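Local coordinates for adenosine kinase, putative (Trypanosoma brucei, PDB 3OTX), which probably catalyses the ATP-dependent phosphorylation of adenosine to AMP in purine salvage, and here binds the two-headed inhibitor bis(adenosine)-5'-pentaphosphate, at residues 27-32 against 128-133; 44-49 against 135-140; 61-66 against 70-75. The protein carries 1 engineered substitution. One frame throughout, in Å; residues are numbered along the deposited sequence. Where two conformers were deposited one is given.

Contact 1. Residues 27-32 against 128-133; sequences EFLVKY and CITGKE
A cysteine sulfur beside an aromatic ring marks this otherwise aliphatic contact: SG of Cys-128 lies 3.6 Å from CE2 of Phe-28. The sulfur sits 4.9 Å from the ring centroid and 70° off the ring normal, an oblique sulfur-aromatic approach to the CE2 corner. One face of the same ring is taken by Tyr-32, whose CD1 stands 3.8 Å above the Phe-28 ring plane, over the ring centre. Phe-28 carries its CG opposite the backbone N (chi1 177°), and from there the ring also meets Ile-49 and Ile-53 of helix 49-54.

Leu-29, the next residue of the helix, faces the strand with both methyl branches. Its CD1 meets CG2 of Thr-130 at 3.7 Å, the two side chains reaching tip to tip, while CD2 approaches CB of Cys-128 at 4.1 Å. A branched leucine suits this place because each methyl can serve a different strand residue.

Helix 26-31 thus packs on one face of the five-stranded sheet that forms the lid of PfkB-family kinases. The axes of 27-31 and 128-130 pass 10.1 Å apart at 136°. Cys-128 and Thr-130 point toward the helix, whereas Ile-129 between them points away and touches Ser-21 and His-23 of strand 17-23. Thr-130 offers the helix its methyl group, and the aliphatic end of the contact is therefore matched carbon to carbon. Beyond it the chain reverses through a type II' turn from Thr-130 to Glu-133, closed by the bond from Glu-133 N to Thr-130 O at 3.1 Å, with Thr-130 N to Glu-133 O as its reciprocal. Gly-131 takes the positive phi that favours glycine at this place in the turn, and the hairpin returns as strand 133-141.

Contact 2. Residues 44-49 against 135-140; sequences ERQKGI and TLVADL. With AP5 (bis(adenosine)-5'-pentaphosphate), chain C.
Gln-46 and Ile-49 meet one residue of the facing strand, Val-137, and the first of them comes just after the short 3-10 turn of Glu-44 and Arg-45. Gln-46 uses only its aliphatic stem: CG lies 4.3 Å from CG1 of Val-137, a loose apolar touch. Its amide is occupied elsewhere, OE1 with Ser-43 OG and NE2 with the carbonyl O of Tyr-32, two bonds that fix the rotation of the buried polar end. A glutamine suits the site because it can present methylenes to the strand and still bind at its tip.

The chain then bends through a type II turn from Gln-46 to Ile-49, closed by Ile-49 N to Gln-46 O at 3.0 Å. Gly-48 has phi 92°, where a CB would press on the carbonyl O of Lys-47, and it stands at the N-cap of helix 49-54.

Ile-49 opens that helix and sends CD1 to within 4.0 Å of CG2 of Val-137, the two side chains crossing obliquely. With CG1 opposite the backbone N (chi1 -167°) and the chain extended beyond it, the terminal methyl gains the reach for this contact. Beta-branched Val-137 answers with one methyl for each partner, CG1 for Gln-46 and CG2 for Ile-49.

Leu-136, Ala-138 and Leu-140, on the strand's other side, touch AP5 instead: Leu-136 CD1 is 4.0 Å from O4J, Ala-138 CB 3.6 Å from N7B, and Leu-140 CD2 3.8 Å from N6B. One strand thereby joins the packing under helix 49-54 to the adenosine site, as befits the lid sheet of a ribokinase-like, PfkB-family kinase.

Contact 3. Residues 61-66 against 70-75; sequences YVPGGS and VARVAQ. With AP5 (bis(adenosine)-5'-pentaphosphate), chain C.
Ser-66 and Val-70 are linked by an ordinary helical i to i+4 bond, Val-70 N to Ser-66 O at 3.0 Å, as strand 60-63 passes through two glycines into helix 66-76. Against that same carbonyl oxygen rests a methyl of Val-70, CG2 at 3.4 Å. The Val-70 side chain also packs on Asp-301, Met-304 and Leu-308 of helix 300-311, a buried, largely apolar setting that suits a compact branched residue.

Farther along, Arg-72 reaches back to Pro-63, their side chains crossing at about a right angle, with NH1 3.6 Å from Pro-63 CB. The arginine chain bends at its third torsion (chi3 72°), which turns the guanidinium back toward Pro-63. A water receives an N-H from NH1 and donates to Gly-64 O, lying in the guanidinium plane at its edge and tying the helix to the glycine loop. NE forms a salt bridge with Glu-108, so a second element holds the group. Rigid, apolar Pro-63 also leans on Val-100, Leu-101 and Ala-104 of helix 96-108.

At the helix start the backbone itself handles the ligand. Gly-65 N binds O2J of the AP5 ribose at 3.0 Å, with a weaker, longer bond to O3J, and Ser-66 N binds N3B of the adenine at 3.0 Å, nearly straight at 166°. Gly-64 brings its CA to 3.7 Å from O3J, a place where the absence of a side chain leaves room for the sugar. Ser-66 OG bonds Asp-301 OD1, the predicted proton acceptor. A pair of glycines leading into a helix N-terminus at the substrate ribose is a feature of PfkB-family kinases, here at the adenosine site.

Overall arrangement
All three contacts reach the five-stranded lid sheet, but in different ways. Contacts 1 and 2 lie about 12 Å apart, centre to centre, and are buried and apolar; their strands 122-130 and 133-141 are neighbours joined by a hairpin, and Lys-31 O with Arg-45 NH1 probably links their other segments. Contact 3, about 20 Å from contact 2 between centres, is only partly buried yet closer to the middle of the chain, at the sheet's edge strand 60-63. Its chemistry is correspondingly polar: backbone N-H groups, a water and an arginine. Contacts 2 and 3 both touch AP5, the former through aliphatic side chains, the latter mainly through main-chain donors.

Contact 1. Residues 27-32 against 128-133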
loop_
_atom_site.group_PDB
_atom_site.type_symbol
_atom_site.label_atom_id
_atom_site.label_comp_id
_atom_site.label_asym_id
_atom_site.label_seq_id
_atom_site.Cartn_x
_atom_site.Cartn_y
_atom_site.Cartn_z
ATOM N N GLU A 27 25.076 -11.326 5.769
ATOM C CA GLU A 27 26.048 -10.389 6.337
ATOM C C GLU A 27 25.779 -8.941 5.922
ATOM O O GLU A 27 26.088 -8.032 6.689
ATOM C CB GLU A 27 27.492 -10.755 5.975
ATOM C CG GLU A 27 28.513 -10.011 6.853
ATOM C CD GLU A 27 29.785 -9.632 6.123
ATOM O OE1 GLU A 27 30.649 -10.517 5.942
ATOM O OE2 GLU A 27 29.927 -8.441 5.755
ATOM N N PHE A 28 25.257 -8.741 4.706
ATOM C CA PHE A 28 24.839 -7.414 4.235
ATOM C C PHE A 28 23.788 -6.859 5.202
ATOM O O PHE A 28 23.884 -5.710 5.643
ATOM C CB PHE A 28 24.288 -7.508 2.798
ATOM C CG PHE A 28 23.756 -6.201 2.243
ATOM C CD1 PHE A 28 24.559 -5.392 1.440
ATOM C CD2 PHE A 28 22.454 -5.801 2.502
ATOM C CE1 PHE A 28 24.067 -4.187 0.928
ATOM C CE2 PHE A 28 21.959 -4.608 1.996
ATOM C CZ PHE A 28 22.766 -3.810 1.202
ATOM N N LEU A 29 22.799 -7.680 5.560
ATOM C CA LEU A 29 21.804 -7.258 6.527
ATOM C C LEU A 29 22.404 -6.916 7.902
ATOM O O LEU A 29 22.021 -5.916 8.512
ATOM C CB LEU A 29 20.637 -8.268 6.638
ATOM C CG LEU A 29 19.895 -8.791 5.404
ATOM C CD1 LEU A 29 18.819 -9.787 5.855
ATOM C CD2 LEU A 29 19.235 -7.675 4.596
ATOM N N VAL A 30 23.324 -7.740 8.392
ATOM C CA VAL A 30 24.016 -7.444 9.644
ATOM C C VAL A 30 24.763 -6.112 9.533
ATOM O O VAL A 30 24.639 -5.261 10.419
ATOM C CB VAL A 30 24.963 -8.604 10.068
ATOM C CG1 VAL A 30 25.862 -8.225 11.278
ATOM C CG2 VAL A 30 24.174 -9.859 10.371
ATOM N N LYS A 31 25.509 -5.925 8.441
ATOM C CA LYS A 31 26.276 -4.693 8.236
ATOM C C LYS A 31 25.423 -3.438 8.414
ATOM O O LYS A 31 25.860 -2.492 9.090
ATOM C CB LYS A 31 26.912 -4.667 6.850
ATOM C CG LYS A 31 27.897 -3.529 6.629
ATOM C CD LYS A 31 28.250 -3.450 5.156
ATOM C CE LYS A 31 29.215 -2.323 4.858
ATOM N NZ LYS A 31 29.820 -2.555 3.520
ATOM N N TYR A 32 24.224 -3.466 7.841
ATOM C CA TYR A 32 23.335 -2.299 7.832
ATOM C C TYR A 32 22.322 -2.234 8.965
ATOM O O TYR A 32 21.469 -1.357 8.963
ATOM C CB TYR A 32 22.677 -2.115 6.439
ATOM C CG TYR A 32 23.741 -1.664 5.455
ATOM C CD1 TYR A 32 24.293 -2.557 4.530
ATOM C CD2 TYR A 32 24.266 -0.366 5.518
ATOM C CE1 TYR A 32 25.290 -2.147 3.663
ATOM C CE2 TYR A 32 25.258 0.044 4.658
ATOM C CZ TYR A 32 25.780 -0.843 3.744
ATOM O OH TYR A 32 26.787 -0.416 2.909
ATOM N N CYS A 128 16.133 -5.523 -0.425
ATOM C CA CYS A 128 17.242 -6.449 -0.185
ATOM C C CYS A 128 16.667 -7.864 -0.061
ATOM O O CYS A 128 15.906 -8.148 0.864
ATOM C CB CYS A 128 18.023 -6.051 1.073
ATOM S SG CYS A 128 18.440 -4.306 1.153
ATOM N N ILE A 129 16.999 -8.724 -1.029
ATOM C CA ILE A 129 16.358 -10.034 -1.158
ATOM C C ILE A 129 17.331 -11.072 -0.599
ATOM O O ILE A 129 18.474 -11.171 -1.018
ATOM C CB ILE A 129 15.999 -10.368 -2.646
ATOM C CG1 ILE A 129 15.094 -9.289 -3.247
ATOM C CG2 ILE A 129 15.327 -11.740 -2.753
ATOM C CD1 ILE A 129 14.877 -9.425 -4.760
ATOM N N THR A 130 16.852 -11.807 0.393
ATOM C CA THR A 130 17.619 -12.903 0.979
ATOM C C THR A 130 16.682 -14.089 0.916
ATOM O O THR A 130 15.786 -14.247 1.758
ATOM C CB THR A 130 18.019 -12.607 2.436
ATOM O OG1 THR A 130 16.847 -12.293 3.196
ATOM C CG2 THR A 130 18.992 -11.442 2.499
ATOM N N GLY A 131 16.862 -14.881 -0.137
ATOM C CA GLY A 131 16.074 -16.083 -0.352
ATOM C C GLY A 131 14.637 -15.736 -0.615
ATOM O O GLY A 131 14.318 -15.083 -1.604
ATOM N N LYS A 132 13.778 -16.152 0.303
ATOM C CA LYS A 132 12.340 -16.011 0.145
ATOM C C LYS A 132 11.868 -14.673 0.709
ATOM O O LYS A 132 10.736 -14.249 0.466
ATOM C CB LYS A 132 11.636 -17.185 0.834
ATOM C CG LYS A 132 12.506 -18.435 0.874
ATOM C CD LYS A 132 11.727 -19.740 0.852
ATOM C CE LYS A 132 12.700 -20.905 0.713
ATOM N NZ LYS A 132 12.037 -22.233 0.723
ATOM N N GLU A 133 12.760 -14.002 1.441
ATOM C CA GLU A 133 12.406 -12.769 2.157
ATOM C C GLU A 133 13.028 -11.507 1.562
ATOM O O GLU A 133 14.112 -11.542 0.979
ATOM C CB GLU A 133 12.756 -12.891 3.641
ATOM C CG GLU A 133 11.998 -14.009 4.338
ATOM C CD GLU A 133 12.444 -14.214 5.763
ATOM O OE1 GLU A 133 12.119 -13.358 6.616
ATOM O OE2 GLU A 133 13.116 -15.237 6.030
#

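Contact 2. Residues 44-49 against 135-140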
loop_
_atom_site.group_PDB
_atom_site.type_symbol
_atom_site.label_atom_id
_atom_site.label_comp_id
_atom_site.label_asym_id
_atom_site.label_seq_id
_atom_site.Cartn_x
_atom_site.Cartn_y
_atom_site.Cartn_z
ATOM N N GLU A 44 20.486 7.057 9.716
ATOM C CA GLU A 44 21.903 7.201 9.741
ATOM C C GLU A 44 22.566 5.811 9.912
ATOM O O GLU A 44 23.602 5.574 9.358
ATOM C CB GLU A 44 22.282 8.137 10.894
ATOM C CG GLU A 44 23.753 8.462 10.987
ATOM C CD GLU A 44 24.238 9.369 9.867
ATOM O OE1 GLU A 44 23.399 9.896 9.092
ATOM O OE2 GLU A 44 25.472 9.544 9.779
ATOM N N ARG A 45 21.908 4.895 10.633
ATOM C CA ARG A 45 22.411 3.524 10.794
ATOM C C ARG A 45 22.703 2.854 9.445
ATOM O O ARG A 45 23.674 2.069 9.337
ATOM C CB ARG A 45 21.445 2.671 11.620
ATOM C CG ARG A 45 21.890 1.213 11.849
ATOM C CD ARG A 45 23.200 1.092 12.606
ATOM N NE ARG A 45 23.698 -0.294 12.699
ATOM C CZ ARG A 45 24.405 -0.917 11.762
ATOM N NH1 ARG A 45 24.760 -0.290 10.644
ATOM N NH2 ARG A 45 24.819 -2.173 11.963
ATOM N N GLN A 46 21.899 3.208 8.427
ATOM C CA GLN A 46 22.063 2.631 7.087
ATOM C C GLN A 46 22.921 3.461 6.119
ATOM O O GLN A 46 22.912 3.195 4.918
ATOM C CB GLN A 46 20.734 2.286 6.446
ATOM C CG GLN A 46 19.933 1.177 7.146
ATOM C CD GLN A 46 19.304 1.628 8.453
ATOM O OE1 GLN A 46 18.702 2.690 8.534
ATOM N NE2 GLN A 46 19.430 0.798 9.486
ATOM N N LYS A 47 23.636 4.453 6.639
ATOM C CA LYS A 47 24.491 5.303 5.804
ATOM C C LYS A 47 25.294 4.448 4.809
ATOM O O LYS A 47 25.957 3.503 5.198
ATOM C CB LYS A 47 25.428 6.128 6.688
ATOM C CG LYS A 47 26.340 7.124 5.967
ATOM C CD LYS A 47 27.290 7.778 6.982
ATOM C CE LYS A 47 28.371 8.624 6.320
ATOM N NZ LYS A 47 28.930 9.590 7.309
ATOM N N GLY A 48 25.176 4.775 3.524
ATOM C CA GLY A 48 25.910 4.080 2.475
ATOM C C GLY A 48 25.236 2.899 1.802
ATOM O O GLY A 48 25.786 2.316 0.875
ATOM N N ILE A 49 24.030 2.533 2.243
ATOM C CA ILE A 49 23.412 1.303 1.742
ATOM C C ILE A 49 23.084 1.339 0.237
ATOM O O ILE A 49 23.220 0.327 -0.445
ATOM C CB ILE A 49 22.173 0.878 2.593
ATOM C CG1 ILE A 49 21.728 -0.549 2.267
ATOM C CG2 ILE A 49 20.994 1.878 2.455
ATOM C CD1 ILE A 49 20.509 -1.041 3.084
ATOM N N THR A 135 13.838 -7.376 2.559
ATOM C CA THR A 135 14.015 -6.398 3.632
ATOM C C THR A 135 14.112 -5.019 2.959
ATOM O O THR A 135 14.945 -4.833 2.055
ATOM C CB THR A 135 15.280 -6.704 4.409
ATOM O OG1 THR A 135 15.226 -8.058 4.887
ATOM C CG2 THR A 135 15.461 -5.745 5.586
ATOM N N LEU A 136 13.226 -4.106 3.357
ATOM C CA LEU A 136 13.015 -2.861 2.600
ATOM C C LEU A 136 13.507 -1.672 3.398
ATOM O O LEU A 136 13.207 -1.548 4.582
ATOM C CB LEU A 136 11.538 -2.662 2.226
ATOM C CG LEU A 136 10.777 -3.899 1.754
ATOM C CD1 LEU A 136 9.275 -3.580 1.559
ATOM C CD2 LEU A 136 11.431 -4.406 0.464
ATOM N N VAL A 137 14.288 -0.812 2.749
ATOM C CA VAL A 137 14.789 0.422 3.379
ATOM C C VAL A 137 14.375 1.611 2.515
ATOM O O VAL A 137 14.912 1.809 1.443
ATOM C CB VAL A 137 16.294 0.360 3.516
ATOM C CG1 VAL A 137 16.840 1.640 4.199
ATOM C CG2 VAL A 137 16.703 -0.871 4.356
ATOM N N ALA A 138 13.408 2.396 2.982
ATOM C CA ALA A 138 12.798 3.452 2.143
ATOM C C ALA A 138 13.433 4.805 2.438
ATOM O O ALA A 138 13.426 5.257 3.602
ATOM C CB ALA A 138 11.282 3.519 2.404
ATOM N N ASP A 139 13.978 5.446 1.398
ATOM C CA ASP A 139 14.506 6.806 1.464
ATOM C C ASP A 139 13.531 7.688 0.726
ATOM O O ASP A 139 13.545 7.758 -0.514
ATOM C CB ASP A 139 15.894 6.814 0.832
ATOM C CG ASP A 139 16.506 8.193 0.765
ATOM O OD1 ASP A 139 15.926 9.140 1.327
ATOM O OD2 ASP A 139 17.581 8.318 0.155
ATOM N N LEU A 140 12.591 8.297 1.464
ATOM C CA LEU A 140 11.490 8.994 0.811
ATOM C C LEU A 140 11.893 10.138 -0.125
ATOM O O LEU A 140 11.170 10.396 -1.084
ATOM C CB LEU A 140 10.470 9.516 1.808
ATOM C CG LEU A 140 9.720 8.477 2.658
ATOM C CD1 LEU A 140 8.442 9.069 3.349
ATOM C CD2 LEU A 140 9.386 7.226 1.939
HETATM P PA AP5 C . 0.457 -11.837 2.484
HETATM O O1A AP5 C . 1.750 -12.630 2.643
HETATM O O2A AP5 C . -0.476 -11.928 3.675
HETATM O O3A AP5 C . 0.699 -10.268 2.217
HETATM P PB AP5 C . 1.838 -9.337 2.881
HETATM O O1B AP5 C . 2.412 -9.928 4.131
HETATM O O2B AP5 C . 1.263 -7.966 2.967
HETATM O O3B AP5 C . 2.915 -9.415 1.710
HETATM P PG AP5 C . 4.480 -9.126 1.645
HETATM O O1G AP5 C . 5.019 -9.932 0.504
HETATM O O2G AP5 C . 5.248 -9.500 2.894
HETATM O O3G AP5 C . 4.455 -7.622 1.264
HETATM P PD AP5 C . 5.667 -6.582 1.013
HETATM O O1D AP5 C . 7.047 -7.191 1.182
HETATM O O2D AP5 C . 5.313 -5.368 1.824
HETATM O O3D AP5 C . 5.502 -6.314 -0.566
HETATM P PE AP5 C . 4.531 -5.219 -1.245
HETATM O O1E AP5 C . 3.225 -5.174 -0.504
HETATM O O2E AP5 C . 4.487 -5.464 -2.752
HETATM O O5F AP5 C . -0.222 -12.300 1.107
HETATM C C5F AP5 C . -1.362 -11.615 0.588
HETATM C C4F AP5 C . -2.110 -12.545 -0.336
HETATM O O4F AP5 C . -1.224 -13.054 -1.342
HETATM C C3F AP5 C . -2.643 -13.812 0.328
HETATM O O3F AP5 C . -3.913 -13.563 0.879
HETATM C C2F AP5 C . -2.626 -14.820 -0.785
HETATM O O2F AP5 C . -3.763 -14.654 -1.595
HETATM C C1F AP5 C . -1.407 -14.390 -1.608
HETATM N N9A AP5 C . -0.151 -15.096 -1.223
HETATM C C8A AP5 C . 0.942 -14.549 -0.545
HETATM N N7A AP5 C . 1.881 -15.527 -0.419
HETATM C C5A AP5 C . 1.417 -16.654 -1.008
HETATM C C6A AP5 C . 1.950 -17.908 -1.213
HETATM N N6A AP5 C . 3.211 -18.201 -0.886
HETATM N N1A AP5 C . 1.201 -18.845 -1.882
HETATM C C2A AP5 C . -0.061 -18.560 -2.378
HETATM N N3A AP5 C . -0.578 -17.298 -2.177
HETATM C C4A AP5 C . 0.148 -16.364 -1.532
HETATM O O5J AP5 C . 5.289 -3.812 -0.953
HETATM C C5J AP5 C . 6.584 -3.588 -1.484
HETATM C C4J AP5 C . 6.637 -2.095 -1.760
HETATM O O4J AP5 C . 6.713 -1.355 -0.530
HETATM C C3J AP5 C . 7.897 -1.651 -2.509
HETATM O O3J AP5 C . 7.525 -1.384 -3.861
HETATM C C2J AP5 C . 8.385 -0.404 -1.752
HETATM O O2J AP5 C . 8.697 0.693 -2.602
HETATM C C1J AP5 C . 7.198 -0.083 -0.878
HETATM N N9B AP5 C . 7.542 0.697 0.319
HETATM C C8B AP5 C . 8.432 0.313 1.284
HETATM N N7B AP5 C . 8.498 1.325 2.188
HETATM C C5B AP5 C . 7.654 2.330 1.795
HETATM C C6B AP5 C . 7.328 3.574 2.349
HETATM N N6B AP5 C . 7.915 4.082 3.445
HETATM N N1B AP5 C . 6.445 4.337 1.634
HETATM C C2B AP5 C . 5.799 3.917 0.494
HETATM N N3B AP5 C . 6.154 2.711 -0.075
HETATM C C4B AP5 C . 7.044 1.927 0.605
#

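Contact 3. Residues 61-66 against 70-75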
loop_
_atom_site.group_PDB
_atom_site.type_symbol
_atom_site.label_atom_id
_atom_site.label_comp_id
_atom_site.label_asym_id
_atom_site.label_seq_id
_atom_site.Cartn_x
_atom_site.Cartn_y
_atom_site.Cartn_z
ATOM N N TYR A 61 16.206 -1.785 -11.262
ATOM C CA TYR A 61 15.597 -0.493 -10.975
ATOM C C TYR A 61 14.183 -0.480 -11.568
ATOM O O TYR A 61 13.998 -0.494 -12.802
ATOM C CB TYR A 61 16.438 0.611 -11.601
ATOM C CG TYR A 61 17.835 0.705 -11.053
ATOM C CD1 TYR A 61 18.893 0.016 -11.647
ATOM C CD2 TYR A 61 18.120 1.506 -9.953
ATOM C CE1 TYR A 61 20.174 0.105 -11.140
ATOM C CE2 TYR A 61 19.420 1.615 -9.459
ATOM C CZ TYR A 61 20.431 0.910 -10.063
ATOM O OH TYR A 61 21.708 1.011 -9.591
ATOM N N VAL A 62 13.186 -0.489 -10.702
ATOM C CA VAL A 62 11.803 -0.629 -11.140
ATOM C C VAL A 62 10.913 0.301 -10.334
ATOM O O VAL A 62 11.119 0.457 -9.127
ATOM C CB VAL A 62 11.313 -2.122 -11.070
ATOM C CG1 VAL A 62 11.767 -2.802 -9.802
ATOM C CG2 VAL A 62 9.798 -2.240 -11.241
ATOM N N PRO A 63 9.905 0.908 -10.980
ATOM C CA PRO A 63 8.984 1.729 -10.203
ATOM C C PRO A 63 8.372 0.930 -9.073
ATOM O O PRO A 63 8.022 -0.243 -9.258
ATOM C CB PRO A 63 7.891 2.101 -11.204
ATOM C CG PRO A 63 8.506 1.951 -12.561
ATOM C CD PRO A 63 9.587 0.907 -12.431
ATOM N N GLY A 64 8.305 1.556 -7.905
ATOM C CA GLY A 64 7.688 0.939 -6.726
ATOM C C GLY A 64 6.865 1.957 -5.994
ATOM O O GLY A 64 6.200 2.807 -6.623
ATOM N N GLY A 65 6.880 1.857 -4.660
ATOM C CA GLY A 65 5.988 2.651 -3.800
ATOM C C GLY A 65 4.725 1.835 -3.563
ATOM O O GLY A 65 4.107 1.366 -4.497
ATOM N N SER A 66 4.350 1.681 -2.301
ATOM C CA SER A 66 3.211 0.830 -1.951
ATOM C C SER A 66 1.934 1.226 -2.675
ATOM O O SER A 66 1.362 0.406 -3.435
ATOM C CB SER A 66 3.003 0.847 -0.440
ATOM O OG SER A 66 1.857 0.094 -0.127
ATOM N N VAL A 70 -0.298 -0.492 -5.753
ATOM C CA VAL A 70 -1.727 -0.780 -5.574
ATOM C C VAL A 70 -2.492 -0.180 -6.756
ATOM O O VAL A 70 -3.343 -0.843 -7.364
ATOM C CB VAL A 70 -2.276 -0.226 -4.247
ATOM C CG1 VAL A 70 -3.804 -0.332 -4.209
ATOM C CG2 VAL A 70 -1.693 -1.007 -3.061
ATOM N N ALA A 71 -2.162 1.079 -7.074
ATOM C CA ALA A 71 -2.854 1.768 -8.152
ATOM C C ALA A 71 -2.639 1.050 -9.484
ATOM O O ALA A 71 -3.561 0.901 -10.290
ATOM C CB ALA A 71 -2.329 3.191 -8.268
ATOM N N ARG A 72 -1.419 0.571 -9.721
ATOM C CA ARG A 72 -1.118 -0.065 -10.997
ATOM C C ARG A 72 -1.796 -1.421 -11.096
ATOM O O ARG A 72 -2.270 -1.761 -12.157
ATOM C CB ARG A 72 0.411 -0.198 -11.226
ATOM C CG ARG A 72 1.081 1.160 -11.460
ATOM C CD ARG A 72 2.607 1.034 -11.368
ATOM N NE ARG A 72 3.103 0.335 -12.524
ATOM C CZ ARG A 72 4.293 -0.238 -12.616
ATOM N NH1 ARG A 72 5.137 -0.192 -11.584
ATOM N NH2 ARG A 72 4.635 -0.846 -13.747
ATOM N N VAL A 73 -1.874 -2.170 -9.989
ATOM C CA VAL A 73 -2.579 -3.458 -10.013
ATOM C C VAL A 73 -4.079 -3.229 -10.213
ATOM O O VAL A 73 -4.681 -3.900 -11.070
ATOM C CB VAL A 73 -2.319 -4.248 -8.742
ATOM C CG1 VAL A 73 -3.234 -5.502 -8.698
ATOM C CG2 VAL A 73 -0.825 -4.663 -8.696
ATOM N N ALA A 74 -4.642 -2.240 -9.518
ATOM C CA ALA A 74 -6.089 -1.909 -9.716
ATOM C C ALA A 74 -6.387 -1.511 -11.155
ATOM O O ALA A 74 -7.327 -2.022 -11.771
ATOM C CB ALA A 74 -6.534 -0.818 -8.724
ATOM N N GLN A 75 -5.520 -0.668 -11.724
ATOM C CA GLN A 75 -5.757 -0.222 -13.106
ATOM C C GLN A 75 -5.631 -1.393 -14.090
ATOM O O GLN A 75 -6.362 -1.486 -15.075
ATOM C CB GLN A 75 -4.775 0.925 -13.435
ATOM C CG GLN A 75 -5.050 1.672 -14.769
ATOM C CD GLN A 75 -6.350 2.454 -14.746
ATOM O OE1 GLN A 75 -6.572 3.347 -13.889
ATOM N NE2 GLN A 75 -7.278 2.032 -15.603
HETATM P PA AP5 C . 0.457 -11.837 2.484
HETATM O O1A AP5 C . 1.750 -12.630 2.643
HETATM O O2A AP5 C . -0.476 -11.928 3.675
HETATM O O3A AP5 C . 0.699 -10.268 2.217
HETATM P PB AP5 C . 1.838 -9.337 2.881
HETATM O O1B AP5 C . 2.412 -9.928 4.131
HETATM O O2B AP5 C . 1.263 -7.966 2.967
HETATM O O3B AP5 C . 2.915 -9.415 1.710
HETATM P PG AP5 C . 4.480 -9.126 1.645
HETATM O O1G AP5 C . 5.019 -9.932 0.504
HETATM O O2G AP5 C . 5.248 -9.500 2.894
HETATM O O3G AP5 C . 4.455 -7.622 1.264
HETATM P PD AP5 C . 5.667 -6.582 1.013
HETATM O O1D AP5 C . 7.047 -7.191 1.182
HETATM O O2D AP5 C . 5.313 -5.368 1.824
HETATM O O3D AP5 C . 5.502 -6.314 -0.566
HETATM P PE AP5 C . 4.531 -5.219 -1.245
HETATM O O1E AP5 C . 3.225 -5.174 -0.504
HETATM O O2E AP5 C . 4.487 -5.464 -2.752
HETATM O O5F AP5 C . -0.222 -12.300 1.107
HETATM C C5F AP5 C . -1.362 -11.615 0.588
HETATM C C4F AP5 C . -2.110 -12.545 -0.336
HETATM O O4F AP5 C . -1.224 -13.054 -1.342
HETATM C C3F AP5 C . -2.643 -13.812 0.328
HETATM O O3F AP5 C . -3.913 -13.563 0.879
HETATM C C2F AP5 C . -2.626 -14.820 -0.785
HETATM O O2F AP5 C . -3.763 -14.654 -1.595
HETATM C C1F AP5 C . -1.407 -14.390 -1.608
HETATM N N9A AP5 C . -0.151 -15.096 -1.223
HETATM C C8A AP5 C . 0.942 -14.549 -0.545
HETATM N N7A AP5 C . 1.881 -15.527 -0.419
HETATM C C5A AP5 C . 1.417 -16.654 -1.008
HETATM C C6A AP5 C . 1.950 -17.908 -1.213
HETATM N N6A AP5 C . 3.211 -18.201 -0.886
HETATM N N1A AP5 C . 1.201 -18.845 -1.882
HETATM C C2A AP5 C . -0.061 -18.560 -2.378
HETATM N N3A AP5 C . -0.578 -17.298 -2.177
HETATM C C4A AP5 C . 0.148 -16.364 -1.532
HETATM O O5J AP5 C . 5.289 -3.812 -0.953
HETATM C C5J AP5 C . 6.584 -3.588 -1.484
HETATM C C4J AP5 C . 6.637 -2.095 -1.760
HETATM O O4J AP5 C . 6.713 -1.355 -0.530
HETATM C C3J AP5 C . 7.897 -1.651 -2.509
HETATM O O3J AP5 C . 7.525 -1.384 -3.861
HETATM C C2J AP5 C . 8.385 -0.404 -1.752
HETATM O O2J AP5 C . 8.697 0.693 -2.602
HETATM C C1J AP5 C . 7.198 -0.083 -0.878
HETATM N N9B AP5 C . 7.542 0.697 0.319
HETATM C C8B AP5 C . 8.432 0.313 1.284
HETATM N N7B AP5 C . 8.498 1.325 2.188
HETATM C C5B AP5 C . 7.654 2.330 1.795
HETATM C C6B AP5 C . 7.328 3.574 2.349
HETATM N N6B AP5 C . 7.915 4.082 3.445
HETATM N N1B AP5 C . 6.445 4.337 1.634
HETATM C C2B AP5 C . 5.799 3.917 0.494
HETATM N N3B AP5 C . 6.154 2.711 -0.075
HETATM C C4B AP5 C . 7.044 1.927 0.605
HETATM O O HOH W 1 4.772 1.112 -8.719
#